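Local coordinates for protein Pab-dependent poly(a)-specific ribonuclease subunit PAN2 (PDB 4CZX) that probably shortens mRNA poly(A) tails as catalytic subunit of the PAN2-PAN3 deadenylase, the part described here being its N-terminal WD40 domain, at residues 39-44 with 96-101; 70-75 with 90-95. All blocks are in the same frame, centred on the assembly; numbering follows the deposited sequence.

Overall arrangement
Both contacts belong to the WD40 domain, a seven-bladed beta-propeller that forms the N-terminal part of PAN2; the exonuclease domain lies elsewhere in the full-length protein. Their centres are about 17 Å apart. Along the chain the order is 39-44, 70-75, 90-95, 96-101, so both segments of contact 2 fall between those of contact 1, and 90-95 runs directly into 96-101 along strand 93-96. Contact 1 joins neighbouring blades, the four-stranded sheet running from strand 32-35 to strand 60-66 and the one from 77-80 to 102-106. Contact 2 stays within the second blade, tying its entry loop to a hairpin turn. The strand topology therefore places them at opposite ends of strand 93-96, on opposite faces of the propeller.

Contact 1. Residues 39-44 with 96-101; sequences DELLWI and AARSGV
Trp43 and Arg98 each set CG beside the backbone N and anti to the carbonyl carbon (chi1 -69° in both), which aims the indole at the turn 97-100 and starts the arginine chain past the benzo end of the indole. From CG to NE that chain is extended, so its methylenes pass three residues of 39-44 in succession. CG lies 4.0 Å from Trp43 CZ2. CD is 4.0 Å from Leu41 CD1, and the same CD comes within 3.5 Å of Asp39 OD2. The indole and guanidinium planes stand 70° apart and the two side chains cross nearly at right angles, which argues against a stacked cation-pi pair; contact with the ring is made through the aliphatic part. Arg98 O meets the benzo edge near its plane, 4.0 Å from Trp43 CH2, and also accepts a hydrogen bond from Thr63 OG1. In the WD40 propeller this is an interface between adjacent blades: strand 41-45 belongs to the first, and the turn linking strands 93-96 and 102-106 to the second. Polar closure comes from Asp36, whose OD2 takes both the indole N-H of Trp43 and a salt bridge from Arg98 NE, so one oxygen fixes ring and arginine together. Arg98 NH2 is bonded to Val81 O. Toward the guanidinium Asp39 acts by charge alone: its OD2 is 4.3 Å from Arg98 NE, well out of the guanidinium plane, with the carboxylate turned 87° to it. The presenting backbone is a type I turn, closed by Gly100 N to Ala97 O at 2.9 Å. An ST turn overlaps its end: Val101 N donates to Ser99 OG over 3.2 Å.

Contact 2. Residues 70-75 with 90-95; sequences ETDGPL and SRSVYM. With PO4 (phosphate ion), chain D.
Arg91 starts against Asp72: its CB is 3.5 Å from Asp72 OD2, and its CG lies 3.7 Å from Asp72 OD1, so the carboxylate is met by methylenes. The chain then bends at both chi2 (-64°) and chi3, carrying the head away from 70-75, and NE donates to Met111 O. At the tip, NH2 gives a hydrogen bond to O1 of a phosphate ion, 3.2 Å long with an N-H...O angle of 158°; O1 sits at the guanidinium edge, near its plane. The ion, probably from the crystallisation liquor, is shared with Arg107, whose NH1 makes the salt bridge to Asp72 OD2. No direct hydrogen bond joins the two segments, and two waters do that work. One donates to Asp72 OD2 at 2.7 Å, accepts from Arg91 N and is hydrogen-bonded to Ser92 OG. The other accepts from Ser90 N and donates to Asp72 O (2.8 Å) and Pro74 O. This water-bridged pairing joins the loop leading into the innermost strand, 77-80, to the turn between strands 85-88 and 93-96, two loops that lie on the same face of a beta-propeller blade.

Contact 1. Residues 39-44 with 96-101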
# COMPACT_ATOMS: atom_id res chain seq x y z
N ASP A 39 3.77 28.44 -23.74
CA ASP A 39 2.89 28.37 -22.58
C ASP A 39 3.46 29.01 -21.31
O ASP A 39 2.94 28.77 -20.22
CB ASP A 39 2.51 26.91 -22.30
CG ASP A 39 1.70 26.31 -23.43
OD1 ASP A 39 1.12 27.10 -24.20
OD2 ASP A 39 1.64 25.07 -23.56
N GLU A 40 4.51 29.81 -21.46
CA GLU A 40 5.07 30.56 -20.34
C GLU A 40 5.58 29.65 -19.21
O GLU A 40 5.54 30.02 -18.03
CB GLU A 40 4.03 31.53 -19.78
CG GLU A 40 3.60 32.57 -20.78
CD GLU A 40 4.77 33.41 -21.24
OE1 GLU A 40 5.19 34.29 -20.46
OE2 GLU A 40 5.29 33.15 -22.35
N LEU A 41 6.07 28.47 -19.58
CA LEU A 41 6.48 27.50 -18.56
C LEU A 41 7.97 27.53 -18.27
O LEU A 41 8.80 27.69 -19.17
CB LEU A 41 6.08 26.08 -18.99
CG LEU A 41 4.58 25.84 -19.17
CD1 LEU A 41 4.33 24.41 -19.64
CD2 LEU A 41 3.84 26.14 -17.87
N LEU A 42 8.29 27.37 -16.99
CA LEU A 42 9.65 27.03 -16.56
C LEU A 42 9.64 25.62 -15.97
O LEU A 42 8.82 25.31 -15.09
CB LEU A 42 10.17 28.03 -15.53
CG LEU A 42 11.59 27.77 -15.00
CD1 LEU A 42 12.65 28.02 -16.07
CD2 LEU A 42 11.87 28.63 -13.78
N TRP A 43 10.54 24.77 -16.46
CA TRP A 43 10.64 23.40 -15.98
C TRP A 43 11.84 23.18 -15.06
O TRP A 43 12.94 23.68 -15.33
CB TRP A 43 10.73 22.44 -17.17
CG TRP A 43 9.43 22.38 -17.95
CD1 TRP A 43 9.02 23.23 -18.93
CD2 TRP A 43 8.37 21.43 -17.77
NE1 TRP A 43 7.78 22.86 -19.40
CE2 TRP A 43 7.36 21.76 -18.70
CE3 TRP A 43 8.18 20.32 -16.93
CZ2 TRP A 43 6.17 21.02 -18.81
CZ3 TRP A 43 7.00 19.59 -17.04
CH2 TRP A 43 6.01 19.94 -17.98
N ILE A 44 11.61 22.45 -13.97
CA ILE A 44 12.65 22.18 -12.96
C ILE A 44 12.74 20.69 -12.70
O ILE A 44 11.71 20.03 -12.50
CB ILE A 44 12.36 22.93 -11.63
CG1 ILE A 44 12.14 24.42 -11.89
CG2 ILE A 44 13.44 22.65 -10.57
CD1 ILE A 44 11.76 25.20 -10.66
N ALA A 96 6.44 13.50 -22.88
CA ALA A 96 5.07 13.63 -22.40
C ALA A 96 4.54 14.98 -22.84
O ALA A 96 5.31 15.91 -23.06
CB ALA A 96 5.00 13.49 -20.88
N ALA A 97 3.22 15.09 -22.95
CA ALA A 97 2.59 16.37 -23.18
C ALA A 97 2.81 17.20 -21.94
O ALA A 97 3.12 16.66 -20.87
CB ALA A 97 1.10 16.20 -23.49
N ARG A 98 2.64 18.51 -22.05
CA ARG A 98 2.86 19.40 -20.91
C ARG A 98 1.83 19.18 -19.80
O ARG A 98 2.07 19.53 -18.64
CB ARG A 98 2.86 20.86 -21.39
CG ARG A 98 4.08 21.17 -22.26
CD ARG A 98 3.92 22.45 -23.10
NE ARG A 98 5.19 22.74 -23.78
CZ ARG A 98 5.53 22.24 -24.97
NH1 ARG A 98 4.69 21.45 -25.63
NH2 ARG A 98 6.70 22.55 -25.51
N SER A 99 0.71 18.57 -20.18
CA SER A 99 -0.32 18.08 -19.27
C SER A 99 0.16 16.97 -18.32
O SER A 99 -0.40 16.78 -17.24
CB SER A 99 -1.50 17.54 -20.07
OG SER A 99 -1.06 16.48 -20.91
N GLY A 100 1.17 16.23 -18.76
CA GLY A 100 1.61 15.04 -18.06
C GLY A 100 1.18 13.75 -18.76
O GLY A 100 1.62 12.67 -18.36
N VAL A 101 0.35 13.87 -19.80
CA VAL A 101 -0.06 12.70 -20.59
C VAL A 101 1.13 12.09 -21.33
O VAL A 101 1.78 12.75 -22.13
CB VAL A 101 -1.15 13.06 -21.64
CG1 VAL A 101 -1.41 11.88 -22.58
CG2 VAL A 101 -2.44 13.49 -20.95

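Contact 2. Residues 70-75 with 90-95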
# COMPACT_ATOMS: atom_id res chain seq x y z
N GLU A 70 12.78 6.24 -9.87
CA GLU A 70 13.56 7.16 -9.03
C GLU A 70 14.99 6.68 -8.79
O GLU A 70 15.87 7.49 -8.50
CB GLU A 70 12.86 7.41 -7.70
CG GLU A 70 12.76 6.23 -6.78
CD GLU A 70 11.64 6.40 -5.77
OE1 GLU A 70 11.80 7.20 -4.83
OE2 GLU A 70 10.59 5.75 -5.94
N THR A 71 15.23 5.38 -8.92
CA THR A 71 16.58 4.83 -8.84
C THR A 71 17.48 5.22 -10.02
O THR A 71 18.70 5.04 -9.96
CB THR A 71 16.53 3.29 -8.72
OG1 THR A 71 15.65 2.77 -9.73
CG2 THR A 71 15.99 2.91 -7.36
N ASP A 72 16.89 5.76 -11.07
CA ASP A 72 17.66 6.24 -12.22
C ASP A 72 18.42 7.52 -11.92
O ASP A 72 19.34 7.87 -12.65
CB ASP A 72 16.75 6.49 -13.43
CG ASP A 72 16.40 5.22 -14.18
OD1 ASP A 72 16.74 4.11 -13.71
OD2 ASP A 72 15.78 5.33 -15.26
N GLY A 73 18.03 8.23 -10.87
CA GLY A 73 18.76 9.42 -10.48
C GLY A 73 18.23 10.72 -11.06
O GLY A 73 17.02 10.88 -11.27
N PRO A 74 19.13 11.68 -11.32
CA PRO A 74 18.70 13.05 -11.65
C PRO A 74 18.04 13.19 -13.01
O PRO A 74 18.35 12.45 -13.94
CB PRO A 74 20.02 13.85 -11.62
CG PRO A 74 21.10 12.84 -11.74
CD PRO A 74 20.58 11.60 -11.06
N LEU A 75 17.14 14.15 -13.10
CA LEU A 75 16.62 14.58 -14.39
C LEU A 75 17.75 15.40 -15.00
O LEU A 75 18.15 16.41 -14.42
CB LEU A 75 15.33 15.39 -14.23
CG LEU A 75 14.33 15.35 -15.40
CD1 LEU A 75 13.04 16.10 -15.05
CD2 LEU A 75 14.96 15.93 -16.66
N SER A 90 19.67 9.19 -16.99
CA SER A 90 20.83 8.37 -17.33
C SER A 90 20.49 7.10 -18.09
O SER A 90 21.32 6.61 -18.86
CB SER A 90 21.60 8.01 -16.05
OG SER A 90 22.43 9.10 -15.69
N ARG A 91 19.29 6.55 -17.86
CA ARG A 91 18.95 5.23 -18.38
C ARG A 91 17.84 5.25 -19.44
O ARG A 91 17.47 4.21 -19.98
CB ARG A 91 18.52 4.30 -17.23
CG ARG A 91 19.58 4.11 -16.14
CD ARG A 91 20.82 3.40 -16.68
NE ARG A 91 20.44 2.26 -17.49
CZ ARG A 91 20.12 1.06 -17.00
NH1 ARG A 91 20.14 0.84 -15.69
NH2 ARG A 91 19.76 0.08 -17.83
N SER A 92 17.31 6.43 -19.72
CA SER A 92 16.12 6.49 -20.57
C SER A 92 15.82 7.89 -21.08
O SER A 92 16.34 8.88 -20.56
CB SER A 92 14.90 5.96 -19.81
OG SER A 92 14.55 6.86 -18.77
N VAL A 93 14.96 7.95 -22.09
CA VAL A 93 14.46 9.21 -22.61
C VAL A 93 12.94 9.10 -22.58
O VAL A 93 12.38 8.07 -22.94
CB VAL A 93 14.96 9.48 -24.04
CG1 VAL A 93 14.49 10.84 -24.54
CG2 VAL A 93 16.48 9.37 -24.11
N TYR A 94 12.29 10.16 -22.12
CA TYR A 94 10.84 10.15 -21.92
C TYR A 94 10.24 11.36 -22.60
O TYR A 94 10.82 12.44 -22.58
CB TYR A 94 10.52 10.18 -20.42
CG TYR A 94 9.04 10.11 -20.09
CD1 TYR A 94 8.29 8.99 -20.40
CD2 TYR A 94 8.41 11.16 -19.43
CE1 TYR A 94 6.93 8.91 -20.09
CE2 TYR A 94 7.05 11.09 -19.11
CZ TYR A 94 6.32 9.97 -19.45
OH TYR A 94 4.97 9.90 -19.14
N MET A 95 9.06 11.18 -23.20
CA MET A 95 8.35 12.31 -23.77
C MET A 95 6.90 12.33 -23.31
O MET A 95 6.23 11.31 -23.32
CB MET A 95 8.40 12.28 -25.29
CG MET A 95 7.75 13.52 -25.90
SD MET A 95 7.89 13.60 -27.69
CE MET A 95 7.01 15.13 -27.98
P PO4 D . 16.84 -1.97 -16.10
O1 PO4 D . 18.23 -2.43 -16.48
O2 PO4 D . 16.96 -0.91 -15.03
O3 PO4 D . 16.15 -1.41 -17.32
O4 PO4 D . 16.04 -3.14 -15.58
O HOH W 1 19.74 10.11 -14.28
O HOH W 2 16.47 7.39 -16.83